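Local atomic coordinates of putative PLP-dependent aminotransferase (Bacillus cereus ATCC 10987, PDB entry 3JU7), a protein that probably binds pyridoxal phosphate and acts as a transaminase, as a member of the DegT/DnrJ/EryC1/StrS aminotransferase family. Residues E3-L8 against S349-E354; A60-G65 against I184-A189; Y136-S141 against Q279-E284; E262-L267 against E362-C367; S320-Q325 against T338-I343. All blocks are in the same frame, centred on the assembly; numbering follows the deposited sequence.

How the interactions relate
Interaction 2 is the one at the cofactor: helix 62-73 and strand 182-186 meet beside the phosphate of the pyridoxal-phosphate lysine at position 191. None of the other four touches interaction 2; the nearest, interaction 1, stays about 6 Å away between nearest atoms. Interactions 1 and 4 adjoin, their centres 13 Å apart, and share a polar link, Y264 OH to P351 O at 2.6 Å, a probable hydrogen bond. Interaction 3 grazes interaction 4 through L280 and K265, and its centre is 20 Å from that of interaction 2. Interaction 5 stands 16 Å from interaction 3, centre to centre, and about 17 Å from interaction 4 between nearest atoms. Interactions 2 and 5 both reach the second subunit.

Interaction 1 of 5, residues E3-L8 against S349-E354; sequences ENIPFL and SLPLWE
The ring of F7 is carried to S349 by a first torsion that sets CG anti to its own backbone N (chi1 176°); the ring then folds back although the bond to CB leaves in the other direction. Its CE1 edge ends 3.4 Å from S349 O, which lies near the ring plane, and 3.7 Å from S349 CB. I5 uses the branch in the same anti position, CG2, which lies 3.9 Å from W353 CZ2 and 4.1 Å from P351 CG. W353, with an unusual chi1 of 24°, turns its indole edge to the N-terminal residues. Its NE1 donates to P6 O at 2.9 Å, the single hydrogen bond between the segments, bent to 149° at the hydrogen and with P6 O tilted from the indole plane. Next to it, W353 CD1 comes within 3.3 Å of F7 O, also at the ring edge, while the P6 ring meets the benzo part of the indole. P351 CB packs against the carbonyl oxygens of P6 and F7. The N-terminal residues thus run across residues 349-353, at nearly a right angle, I5 also touching I360 and Q363 of helix 358-368, with helix 250-270 packed against L350 and L352.

Interaction 2 of 5, residues A60-G65 against I184-A189; sequences ANATLG and IYSFHA
A62 turns its methyl straight at the end of strand 182-186, where CB lies 3.6 Å from S186 CB and 3.7 Å from Y185 O. I184 comes in alongside with its CG2 branch, held anti to the backbone N, so that this methyl sits 3.8 Å from A62 CB and 3.5 Å from A62 O. Its other branch, CG1, points beside the backbone N, and a second torsion of -36°, well short of a staggered value, swings CD1 to 4.0 Å from G65 O. G65, with no side chain on the face turned to I184, lets the isoleucine lie against the helix backbone. This is the first turn of helix 62-73 laid on the sheet, a place where fold type I PLP enzymes hold the cofactor phosphate: A62 N, T63 OG1 and S186 OG all bond to phosphate oxygens of the modified lysine at position 191. S186 reaches it with OG anti to its backbone N (chi1 178°), and the same oxygen accepts from H188 N at 3.1 Å in an ST turn. Across the helix start, N61 is the N-cap: chi1 of 68° brings OD1 round to accept from L64 N at 2.9 Å in a nearly straight bond. Its ND2 donates to N232 O of the second subunit, and H188 NE2 pairs with N33 OD1 of that subunit.

Interaction 3 of 5, residues Y136-S141 against Q279-E284; sequences YATFGS and QLQKTE
Two loops meet here, the one leading from strand 130-133 to helix 146-153, which carries an inverse gamma turn centred on A137, and the one entering strand 291-294. The one hydrogen bond between the two segments comes from the amide of Q281. With CG anti to the backbone N (chi1 -175°) and the chain extended beyond it, the side chain reaches across and NE2 donates to T138 O at 3.1 Å. The bond is nearly straight, 166° at the hydrogen, and lies in the plane of the amide, yet it meets the T138 carbonyl from above its plane, 53° out. S141 OG also donates to that oxygen, from much closer to the carbonyl plane, at a distance short enough to be treated with caution. Q281 OE1 stands 3.8 Å from F139 CB, near the plane of the ring and at its edge, ring and amide being steeply inclined. T283 lies farther along, its OG1 3.5 Å from S141 CB. Elsewhere, Q281 NE2 also donates to D111 O, and Y113 OH bonds both S141 OG and T283 OG1. Held by T138 O and D111 O, the Q281 amide has its orientation fixed, tying the loops together at a buried carbonyl.

Interaction 4 of 5, residues E262-L267 against E362-C367; sequences EWYKQL and EQIVIC
Y264 OH, whose hydrogen bond goes to P351 O beyond these two helices, meets I364 as well: I364 CD1 lies 3.5 Å and I364 CG2 3.6 Å from that hydroxyl. The ring reaches over because an off-rotamer first torsion, chi1 -107°, bends it toward helix 358-368 from a CB bond that runs past that helix. I364 CG2 lies at the ring edge, near its plane, whereas V365 CG2 approaches CD1 obliquely at 3.8 Å. V365 has CG1 anti to its backbone N (chi1 172°), which sets that methyl 3.5 Å from L267 O and leaves CG2 between Y264 and L267, 4.0 Å from L267 CB. At the other end L267 pushes CD1 against the backbone of E362, 3.3 Å from its N and 3.8 Å from its CB. No hydrogen bond joins the segments, so the contact rests on aliphatic and aromatic surface. L267 O, for its part, accepts from S270 OG at the helix's end and from N271 ND2 just beyond it. The two helix segments run in broadly the same direction, their axes 9.9 Å apart and crossing at -36°, a side-by-side pairing of helices 250-270 and 358-368 far from the cofactor.

Interaction 5 of 5, residues S320-Q325 against T338-I343; sequences SPSCHQ and TRTNKI
After the cis peptide bond into P321, S322 is the first residue of 320-325 to meet the helix, its OG 3.6 Å from T340 CG2; that hydroxyl bonds F319 O, while S322 N donates to Q325 OE1 at 2.8 Å. Then comes H324, with CG between backbone N and carbonyl carbon (chi1 79°), which sends the imidazole over to helix 338-346. There its NE2 donates to N341 OD1 at 2.8 Å, a weak bond with only 124° at the hydrogen, and OD1 lies at the ring edge, near its plane. Ring and amide are nearly coplanar, 26° apart, and CE1 sits 4.0 Å from T340 CG2. The other ring nitrogen, ND1, bonds S85 OG, and Q325 CG lies over one face, toward the rim. Q325 itself runs extended toward N341, the two amide planes nearly parallel; a water accepts from its NE2 and donates to N341 O at 2.7 Å. T340 OG1 turns to D106. Bonds at both ring nitrogens, the one at NE2 weak, would limit the rotation of the imidazole, and the loop meets the helix largely through polar groups: one weak direct bond and a water bridge, a single threonine methyl supplying the apolar part.

Interaction 1 of 5, residues E3-L8 against S349-E354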
# COMPACT_ATOMS: atom_id res chain seq x y z
N GLU A 3 23.26 25.15 8.23
CA GLU A 3 24.69 24.79 8.01
C GLU A 3 24.86 24.10 6.65
O GLU A 3 25.42 24.68 5.73
CB GLU A 3 25.22 23.93 9.17
N ASN A 4 24.39 22.85 6.52
CA ASN A 4 24.37 22.16 5.23
C ASN A 4 23.02 22.43 4.58
O ASN A 4 22.01 22.54 5.27
CB ASN A 4 24.56 20.66 5.39
N ILE A 5 23.01 22.56 3.26
CA ILE A 5 21.76 22.70 2.54
C ILE A 5 21.41 21.28 2.09
O ILE A 5 22.10 20.70 1.25
CB ILE A 5 21.88 23.68 1.37
CG1 ILE A 5 22.12 25.10 1.88
CG2 ILE A 5 20.62 23.64 0.52
CD1 ILE A 5 22.75 26.07 0.83
N PRO A 6 20.40 20.67 2.71
CA PRO A 6 20.03 19.30 2.37
C PRO A 6 19.15 19.25 1.12
O PRO A 6 18.54 20.25 0.77
CB PRO A 6 19.20 18.88 3.55
CG PRO A 6 18.54 20.17 3.97
CD PRO A 6 19.58 21.21 3.79
N PHE A 7 19.07 18.08 0.49
CA PHE A 7 18.34 17.97 -0.79
C PHE A 7 16.85 18.10 -0.57
O PHE A 7 16.18 18.84 -1.29
CB PHE A 7 18.65 16.69 -1.58
CG PHE A 7 17.83 16.55 -2.84
CD1 PHE A 7 18.13 17.32 -3.96
CD2 PHE A 7 16.74 15.69 -2.90
CE1 PHE A 7 17.36 17.21 -5.12
CE2 PHE A 7 15.97 15.59 -4.03
CZ PHE A 7 16.30 16.36 -5.16
N LEU A 8 16.33 17.38 0.42
CA LEU A 8 14.92 17.47 0.71
C LEU A 8 14.68 17.94 2.13
O LEU A 8 15.42 17.62 3.05
CB LEU A 8 14.21 16.14 0.40
CG LEU A 8 14.58 14.83 1.10
CD1 LEU A 8 13.71 13.75 0.48
CD2 LEU A 8 16.04 14.44 0.94
N SER A 349 19.77 17.61 -10.11
CA SER A 349 18.59 17.93 -9.31
C SER A 349 19.01 18.86 -8.18
O SER A 349 19.73 18.45 -7.27
CB SER A 349 17.95 16.65 -8.73
OG SER A 349 17.56 15.74 -9.74
N LEU A 350 18.61 20.13 -8.25
CA LEU A 350 19.10 21.09 -7.28
C LEU A 350 18.05 21.27 -6.20
O LEU A 350 16.84 21.21 -6.48
CB LEU A 350 19.47 22.43 -7.91
CG LEU A 350 20.56 22.42 -8.98
CD1 LEU A 350 20.71 23.81 -9.60
CD2 LEU A 350 21.89 21.95 -8.42
N PRO A 351 18.49 21.51 -4.97
CA PRO A 351 17.51 21.58 -3.92
C PRO A 351 16.55 22.74 -4.04
O PRO A 351 16.92 23.86 -4.43
CB PRO A 351 18.35 21.67 -2.63
CG PRO A 351 19.73 21.84 -3.03
CD PRO A 351 19.86 21.42 -4.45
N LEU A 352 15.32 22.45 -3.67
CA LEU A 352 14.25 23.40 -3.60
C LEU A 352 13.28 22.84 -2.57
O LEU A 352 12.92 21.70 -2.66
CB LEU A 352 13.58 23.53 -4.96
CG LEU A 352 12.59 24.68 -5.20
CD1 LEU A 352 12.43 24.92 -6.74
CD2 LEU A 352 11.27 24.40 -4.57
N TRP A 353 12.93 23.62 -1.55
CA TRP A 353 11.96 23.20 -0.54
C TRP A 353 11.39 24.43 0.13
O TRP A 353 12.00 25.50 0.06
CB TRP A 353 12.54 22.26 0.53
CG TRP A 353 14.01 22.34 0.75
CD1 TRP A 353 14.96 21.55 0.18
CD2 TRP A 353 14.71 23.26 1.60
NE1 TRP A 353 16.21 21.91 0.62
CE2 TRP A 353 16.08 22.97 1.49
CE3 TRP A 353 14.31 24.31 2.43
CZ2 TRP A 353 17.05 23.66 2.18
CZ3 TRP A 353 15.27 25.00 3.12
CH2 TRP A 353 16.62 24.68 2.99
N GLU A 354 10.23 24.26 0.77
CA GLU A 354 9.53 25.34 1.44
C GLU A 354 10.45 25.88 2.51
O GLU A 354 10.98 25.12 3.31
CB GLU A 354 8.22 24.87 2.09
CG GLU A 354 7.13 24.40 1.11
CD GLU A 354 5.88 23.88 1.83
OE1 GLU A 354 5.39 24.58 2.74
OE2 GLU A 354 5.39 22.77 1.52

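Interaction 2 of 5, residues A60-G65 against I184-A189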
# COMPACT_ATOMS: atom_id res chain seq x y z
N ALA A 60 -3.27 4.40 -1.26
CA ALA A 60 -2.38 4.48 -0.11
C ALA A 60 -1.03 5.07 -0.48
O ALA A 60 -0.37 5.67 0.35
CB ALA A 60 -2.23 3.14 0.56
N ASN A 61 -0.64 4.88 -1.74
CA ASN A 61 0.51 5.53 -2.34
C ASN A 61 0.41 5.40 -3.89
O ASN A 61 -0.36 4.56 -4.41
CB ASN A 61 1.84 4.98 -1.75
CG ASN A 61 2.12 3.55 -2.12
OD1 ASN A 61 2.17 3.20 -3.32
ND2 ASN A 61 2.37 2.70 -1.11
N ALA A 62 1.13 6.25 -4.60
CA ALA A 62 1.06 6.31 -6.09
C ALA A 62 1.58 5.04 -6.73
O ALA A 62 1.14 4.68 -7.81
CB ALA A 62 1.86 7.49 -6.65
N THR A 63 2.52 4.35 -6.07
CA THR A 63 3.03 3.11 -6.65
C THR A 63 1.91 2.10 -6.77
O THR A 63 1.71 1.50 -7.84
CB THR A 63 4.22 2.56 -5.89
OG1 THR A 63 5.19 3.61 -5.81
CG2 THR A 63 4.78 1.32 -6.63
N LEU A 64 1.13 1.97 -5.70
CA LEU A 64 -0.04 1.08 -5.69
C LEU A 64 -1.14 1.56 -6.65
O LEU A 64 -1.85 0.77 -7.25
CB LEU A 64 -0.62 0.98 -4.30
CG LEU A 64 0.34 0.41 -3.25
CD1 LEU A 64 -0.27 0.72 -1.88
CD2 LEU A 64 0.61 -1.10 -3.48
N GLY A 65 -1.27 2.86 -6.79
CA GLY A 65 -2.21 3.39 -7.77
C GLY A 65 -1.77 2.99 -9.18
O GLY A 65 -2.60 2.62 -10.02
N ILE A 184 -2.12 9.06 -12.45
CA ILE A 184 -1.67 8.77 -11.11
C ILE A 184 -0.83 9.94 -10.56
O ILE A 184 0.04 10.46 -11.21
CB ILE A 184 -0.80 7.50 -11.05
CG1 ILE A 184 -1.45 6.30 -11.81
CG2 ILE A 184 -0.50 7.16 -9.61
CD1 ILE A 184 -3.00 6.21 -11.72
N TYR A 185 -1.16 10.36 -9.34
CA TYR A 185 -0.45 11.41 -8.67
C TYR A 185 -0.08 10.90 -7.29
O TYR A 185 -0.80 10.06 -6.69
CB TYR A 185 -1.33 12.66 -8.45
CG TYR A 185 -2.03 13.25 -9.62
CD1 TYR A 185 -1.46 14.26 -10.40
CD2 TYR A 185 -3.36 12.89 -9.90
CE1 TYR A 185 -2.19 14.85 -11.51
CE2 TYR A 185 -4.07 13.44 -10.96
CZ TYR A 185 -3.49 14.42 -11.79
OH TYR A 185 -4.28 14.97 -12.83
N SER A 186 0.97 11.48 -6.75
CA SER A 186 1.48 11.12 -5.44
C SER A 186 1.28 12.23 -4.41
O SER A 186 1.37 13.40 -4.74
CB SER A 186 2.96 10.75 -5.52
OG SER A 186 3.47 10.44 -4.24
N PHE A 187 1.00 11.84 -3.17
CA PHE A 187 0.97 12.74 -2.03
C PHE A 187 2.11 12.39 -1.03
O PHE A 187 2.04 12.69 0.16
CB PHE A 187 -0.37 12.66 -1.31
CG PHE A 187 -1.60 12.97 -2.15
CD1 PHE A 187 -1.61 13.98 -3.11
CD2 PHE A 187 -2.79 12.30 -1.89
CE1 PHE A 187 -2.78 14.27 -3.84
CE2 PHE A 187 -3.97 12.60 -2.61
CZ PHE A 187 -3.96 13.59 -3.57
N HIS A 188 3.18 11.75 -1.50
CA HIS A 188 4.31 11.49 -0.62
C HIS A 188 4.81 12.82 -0.03
O HIS A 188 4.72 13.87 -0.68
CB HIS A 188 5.42 10.81 -1.39
CG HIS A 188 6.51 10.24 -0.53
ND1 HIS A 188 7.71 10.89 -0.33
CD2 HIS A 188 6.61 9.06 0.13
CE1 HIS A 188 8.50 10.14 0.43
NE2 HIS A 188 7.85 9.02 0.72
N ALA A 189 5.35 12.77 1.19
CA ALA A 189 5.77 13.99 1.88
C ALA A 189 6.83 14.79 1.12
O ALA A 189 6.93 15.97 1.30
CB ALA A 189 6.25 13.69 3.29

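Interaction 3 of 5, residues Y136-S141 against Q279-E284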
# COMPACT_ATOMS: atom_id res chain seq x y z
N TYR A 136 5.42 9.28 -18.49
CA TYR A 136 5.69 10.06 -17.27
C TYR A 136 5.72 11.56 -17.56
O TYR A 136 6.43 12.00 -18.45
CB TYR A 136 7.00 9.58 -16.69
CG TYR A 136 7.62 10.45 -15.64
CD1 TYR A 136 6.88 10.98 -14.61
CD2 TYR A 136 8.99 10.69 -15.66
CE1 TYR A 136 7.49 11.77 -13.63
CE2 TYR A 136 9.59 11.48 -14.69
CZ TYR A 136 8.85 12.02 -13.68
OH TYR A 136 9.47 12.84 -12.73
N ALA A 137 4.95 12.35 -16.83
CA ALA A 137 4.91 13.80 -17.04
C ALA A 137 6.12 14.38 -16.29
O ALA A 137 6.00 15.00 -15.21
CB ALA A 137 3.59 14.37 -16.55
N THR A 138 7.28 14.18 -16.90
CA THR A 138 8.58 14.43 -16.28
C THR A 138 8.66 15.71 -15.48
O THR A 138 8.34 16.80 -16.00
CB THR A 138 9.68 14.45 -17.38
OG1 THR A 138 9.56 13.26 -18.15
CG2 THR A 138 11.09 14.57 -16.79
N PHE A 139 9.06 15.54 -14.23
CA PHE A 139 9.33 16.62 -13.26
C PHE A 139 8.13 17.54 -13.01
O PHE A 139 8.28 18.74 -12.79
CB PHE A 139 10.58 17.40 -13.67
CG PHE A 139 11.84 16.53 -13.89
CD1 PHE A 139 12.16 15.50 -13.05
CD2 PHE A 139 12.74 16.85 -14.90
CE1 PHE A 139 13.32 14.76 -13.23
CE2 PHE A 139 13.89 16.13 -15.07
CZ PHE A 139 14.18 15.07 -14.24
N GLY A 140 6.93 16.97 -13.02
CA GLY A 140 5.70 17.71 -12.63
C GLY A 140 5.34 18.75 -13.66
O GLY A 140 4.90 19.83 -13.35
N SER A 141 5.50 18.42 -14.93
CA SER A 141 5.38 19.40 -15.97
C SER A 141 4.18 19.10 -16.83
O SER A 141 3.50 18.07 -16.68
CB SER A 141 6.67 19.40 -16.82
OG SER A 141 6.81 18.17 -17.48
N GLN A 279 20.87 24.36 -19.01
CA GLN A 279 19.51 24.50 -19.54
C GLN A 279 18.41 23.79 -18.78
O GLN A 279 18.59 22.69 -18.23
CB GLN A 279 19.44 24.14 -21.03
CG GLN A 279 19.62 22.72 -21.35
CD GLN A 279 19.56 22.46 -22.86
OE1 GLN A 279 20.31 23.09 -23.66
NE2 GLN A 279 18.68 21.52 -23.26
N LEU A 280 17.25 24.45 -18.82
CA LEU A 280 16.06 24.03 -18.13
C LEU A 280 15.16 23.24 -19.07
O LEU A 280 15.39 23.21 -20.29
CB LEU A 280 15.33 25.26 -17.59
CG LEU A 280 16.18 26.13 -16.65
CD1 LEU A 280 15.58 27.52 -16.53
CD2 LEU A 280 16.34 25.47 -15.29
N GLN A 281 14.15 22.58 -18.50
CA GLN A 281 13.21 21.78 -19.29
C GLN A 281 12.37 22.66 -20.22
O GLN A 281 11.93 23.74 -19.84
CB GLN A 281 12.30 21.00 -18.34
CG GLN A 281 11.31 20.02 -18.97
CD GLN A 281 10.57 19.23 -17.87
OE1 GLN A 281 10.47 19.69 -16.74
NE2 GLN A 281 10.06 18.05 -18.21
N LYS A 282 12.14 22.21 -21.45
CA LYS A 282 11.26 22.94 -22.34
C LYS A 282 9.83 22.50 -22.03
O LYS A 282 9.40 21.41 -22.43
CB LYS A 282 11.62 22.68 -23.80
N THR A 283 9.11 23.32 -21.27
CA THR A 283 7.72 23.00 -20.93
C THR A 283 6.89 24.25 -20.64
O THR A 283 7.44 25.27 -20.26
CB THR A 283 7.64 21.96 -19.74
OG1 THR A 283 6.28 21.56 -19.53
CG2 THR A 283 8.22 22.51 -18.44
N GLU A 284 5.58 24.18 -20.83
CA GLU A 284 4.71 25.36 -20.64
C GLU A 284 4.47 25.69 -19.16
O GLU A 284 4.25 26.82 -18.81
CB GLU A 284 3.34 25.15 -21.27
CG GLU A 284 3.29 24.86 -22.75
CD GLU A 284 1.84 24.70 -23.23
OE1 GLU A 284 1.04 25.65 -23.03
OE2 GLU A 284 1.49 23.62 -23.79

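Interaction 4 of 5, residues E262-L267 against E362-C367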
# COMPACT_ATOMS: atom_id res chain seq x y z
N GLU A 262 11.18 31.00 -9.48
CA GLU A 262 11.43 32.31 -10.08
C GLU A 262 12.82 32.81 -9.69
O GLU A 262 13.57 33.29 -10.54
CB GLU A 262 10.38 33.36 -9.62
CG GLU A 262 8.90 33.15 -10.08
CD GLU A 262 7.95 34.23 -9.51
OE1 GLU A 262 8.41 35.39 -9.36
OE2 GLU A 262 6.76 33.95 -9.22
N TRP A 263 13.16 32.71 -8.40
CA TRP A 263 14.48 33.14 -7.94
C TRP A 263 15.60 32.36 -8.63
O TRP A 263 16.65 32.90 -9.01
CB TRP A 263 14.63 32.98 -6.43
CG TRP A 263 13.87 33.93 -5.60
CD1 TRP A 263 13.49 35.21 -5.94
CD2 TRP A 263 13.43 33.74 -4.25
NE1 TRP A 263 12.84 35.79 -4.90
CE2 TRP A 263 12.79 34.92 -3.84
CE3 TRP A 263 13.54 32.68 -3.34
CZ2 TRP A 263 12.23 35.07 -2.58
CZ3 TRP A 263 12.98 32.83 -2.08
CH2 TRP A 263 12.33 34.00 -1.72
N TYR A 264 15.40 31.06 -8.73
CA TYR A 264 16.38 30.23 -9.40
C TYR A 264 16.59 30.72 -10.83
O TYR A 264 17.72 30.86 -11.28
CB TYR A 264 15.91 28.77 -9.40
CG TYR A 264 16.64 27.84 -8.45
CD1 TYR A 264 18.00 27.58 -8.60
CD2 TYR A 264 15.96 27.16 -7.45
CE1 TYR A 264 18.66 26.70 -7.76
CE2 TYR A 264 16.61 26.29 -6.61
CZ TYR A 264 17.95 26.05 -6.77
OH TYR A 264 18.58 25.11 -5.95
N LYS A 265 15.49 31.01 -11.53
CA LYS A 265 15.56 31.39 -12.94
C LYS A 265 16.28 32.72 -13.09
O LYS A 265 17.16 32.88 -13.95
CB LYS A 265 14.17 31.44 -13.56
CG LYS A 265 13.56 30.05 -13.70
CD LYS A 265 12.10 30.00 -14.13
CE LYS A 265 11.44 28.72 -13.57
NZ LYS A 265 10.19 28.31 -14.25
N GLN A 266 15.93 33.66 -12.23
CA GLN A 266 16.55 34.99 -12.28
C GLN A 266 18.03 34.93 -11.96
O GLN A 266 18.83 35.58 -12.63
CB GLN A 266 15.87 35.93 -11.29
CG GLN A 266 14.46 36.32 -11.65
CD GLN A 266 13.74 37.07 -10.52
OE1 GLN A 266 13.87 36.73 -9.34
NE2 GLN A 266 12.98 38.10 -10.89
N LEU A 267 18.38 34.17 -10.92
CA LEU A 267 19.77 34.08 -10.49
C LEU A 267 20.62 33.33 -11.48
O LEU A 267 21.79 33.67 -11.66
CB LEU A 267 19.90 33.42 -9.10
CG LEU A 267 19.49 34.31 -7.91
CD1 LEU A 267 19.31 33.49 -6.60
CD2 LEU A 267 20.50 35.46 -7.74
N GLU A 362 20.87 31.80 -4.18
CA GLU A 362 22.09 32.50 -4.58
C GLU A 362 23.37 31.72 -4.22
O GLU A 362 24.22 31.52 -5.08
CB GLU A 362 22.12 33.92 -4.01
CG GLU A 362 23.38 34.74 -4.39
CD GLU A 362 23.28 36.24 -4.06
OE1 GLU A 362 22.51 36.66 -3.16
OE2 GLU A 362 23.99 37.00 -4.71
N GLN A 363 23.52 31.28 -2.97
CA GLN A 363 24.62 30.39 -2.61
C GLN A 363 24.76 29.34 -3.68
O GLN A 363 25.82 29.14 -4.23
CB GLN A 363 24.36 29.62 -1.31
CG GLN A 363 24.58 30.32 0.04
CD GLN A 363 24.59 29.33 1.23
OE1 GLN A 363 25.21 28.25 1.16
NE2 GLN A 363 23.93 29.70 2.33
N ILE A 364 23.65 28.66 -3.96
CA ILE A 364 23.65 27.47 -4.80
C ILE A 364 24.05 27.85 -6.21
O ILE A 364 24.99 27.29 -6.77
CB ILE A 364 22.26 26.76 -4.78
CG1 ILE A 364 22.02 26.13 -3.39
CG2 ILE A 364 22.15 25.69 -5.86
CD1 ILE A 364 20.56 25.65 -3.16
N VAL A 365 23.35 28.81 -6.78
CA VAL A 365 23.60 29.23 -8.14
C VAL A 365 25.03 29.71 -8.29
O VAL A 365 25.69 29.34 -9.26
CB VAL A 365 22.60 30.29 -8.62
CG1 VAL A 365 23.03 30.85 -9.98
CG2 VAL A 365 21.17 29.68 -8.67
N ILE A 366 25.52 30.50 -7.34
CA ILE A 366 26.91 30.97 -7.33
C ILE A 366 27.91 29.81 -7.37
O ILE A 366 28.91 29.88 -8.07
CB ILE A 366 27.21 31.88 -6.13
CG1 ILE A 366 26.55 33.24 -6.34
CG2 ILE A 366 28.70 32.07 -5.95
CD1 ILE A 366 26.66 34.16 -5.16
N CYS A 367 27.64 28.75 -6.62
CA CYS A 367 28.49 27.55 -6.62
C CYS A 367 28.50 26.86 -7.98
O CYS A 367 29.53 26.33 -8.39
CB CYS A 367 28.02 26.52 -5.59
SG CYS A 367 28.43 26.88 -3.86

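Interaction 5 of 5, residues S320-Q325 against T338-I343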
# COMPACT_ATOMS: atom_id res chain seq x y z
N SER A 320 19.78 9.42 -13.01
CA SER A 320 21.05 8.93 -13.49
C SER A 320 21.65 8.14 -12.35
O SER A 320 22.04 8.75 -11.37
CB SER A 320 21.94 10.12 -13.86
OG SER A 320 23.23 9.69 -14.16
N PRO A 321 21.71 6.79 -12.47
CA PRO A 321 21.29 5.99 -13.61
C PRO A 321 19.81 6.09 -13.93
O PRO A 321 18.98 6.18 -13.01
CB PRO A 321 21.59 4.56 -13.16
CG PRO A 321 21.53 4.63 -11.64
CD PRO A 321 22.22 5.92 -11.39
N SER A 322 19.49 6.07 -15.22
CA SER A 322 18.11 5.91 -15.63
C SER A 322 17.71 4.46 -15.38
O SER A 322 18.58 3.61 -15.14
CB SER A 322 17.95 6.26 -17.10
OG SER A 322 17.36 7.53 -17.23
N CYS A 323 16.41 4.17 -15.50
CA CYS A 323 15.90 2.84 -15.19
C CYS A 323 16.64 1.78 -15.97
O CYS A 323 17.05 0.80 -15.39
CB CYS A 323 14.37 2.70 -15.40
SG CYS A 323 13.43 3.67 -14.18
N HIS A 324 16.81 1.99 -17.28
CA HIS A 324 17.43 0.99 -18.13
C HIS A 324 18.86 0.73 -17.72
O HIS A 324 19.42 -0.30 -18.07
CB HIS A 324 17.34 1.38 -19.63
CG HIS A 324 18.35 2.40 -20.09
ND1 HIS A 324 18.18 3.76 -19.91
CD2 HIS A 324 19.49 2.27 -20.81
CE1 HIS A 324 19.18 4.41 -20.46
NE2 HIS A 324 20.01 3.53 -20.99
N GLN A 325 19.45 1.68 -16.99
CA GLN A 325 20.84 1.56 -16.48
C GLN A 325 20.93 0.92 -15.08
O GLN A 325 22.01 0.53 -14.64
CB GLN A 325 21.51 2.94 -16.48
CG GLN A 325 21.49 3.60 -17.87
CD GLN A 325 21.95 5.03 -17.86
OE1 GLN A 325 21.67 5.77 -16.91
NE2 GLN A 325 22.66 5.44 -18.93
N THR A 338 19.67 6.72 -27.13
CA THR A 338 20.76 7.71 -27.20
C THR A 338 20.45 9.04 -26.48
O THR A 338 21.31 9.59 -25.81
CB THR A 338 21.17 8.00 -28.65
OG1 THR A 338 21.70 6.81 -29.24
CG2 THR A 338 22.20 9.12 -28.70
N ARG A 339 19.24 9.55 -26.62
CA ARG A 339 18.90 10.80 -25.94
C ARG A 339 18.79 10.63 -24.42
O ARG A 339 19.26 11.51 -23.65
CB ARG A 339 17.64 11.40 -26.53
CG ARG A 339 17.86 11.84 -27.95
CD ARG A 339 16.58 12.21 -28.66
NE ARG A 339 15.76 11.06 -29.04
CZ ARG A 339 14.57 11.16 -29.63
NH1 ARG A 339 14.06 12.35 -29.90
NH2 ARG A 339 13.88 10.09 -29.94
N THR A 340 18.17 9.52 -23.99
CA THR A 340 18.03 9.23 -22.55
C THR A 340 19.43 9.17 -21.93
O THR A 340 19.68 9.74 -20.89
CB THR A 340 17.25 7.88 -22.30
OG1 THR A 340 16.00 7.90 -23.01
CG2 THR A 340 16.94 7.67 -20.81
N ASN A 341 20.35 8.53 -22.62
CA ASN A 341 21.72 8.44 -22.11
C ASN A 341 22.36 9.80 -21.97
O ASN A 341 23.02 10.11 -20.97
CB ASN A 341 22.60 7.55 -23.01
CG ASN A 341 22.20 6.09 -22.91
OD1 ASN A 341 21.48 5.70 -21.98
ND2 ASN A 341 22.66 5.27 -23.85
N LYS A 342 22.17 10.62 -22.98
CA LYS A 342 22.74 11.94 -22.97
C LYS A 342 22.15 12.77 -21.81
O LYS A 342 22.90 13.36 -21.03
CB LYS A 342 22.53 12.63 -24.33
CG LYS A 342 22.94 14.08 -24.39
CD LYS A 342 24.42 14.27 -24.11
CE LYS A 342 25.26 13.90 -25.28
NZ LYS A 342 25.04 14.94 -26.35
N ILE A 343 20.83 12.80 -21.69
CA ILE A 343 20.19 13.58 -20.62
C ILE A 343 20.60 13.05 -19.23
O ILE A 343 20.66 13.79 -18.27
CB ILE A 343 18.64 13.57 -20.77
CG1 ILE A 343 18.24 14.35 -22.04
CG2 ILE A 343 17.92 14.16 -19.52
CD1 ILE A 343 18.73 15.83 -22.06
O HOH W 1 23.91 8.19 -19.37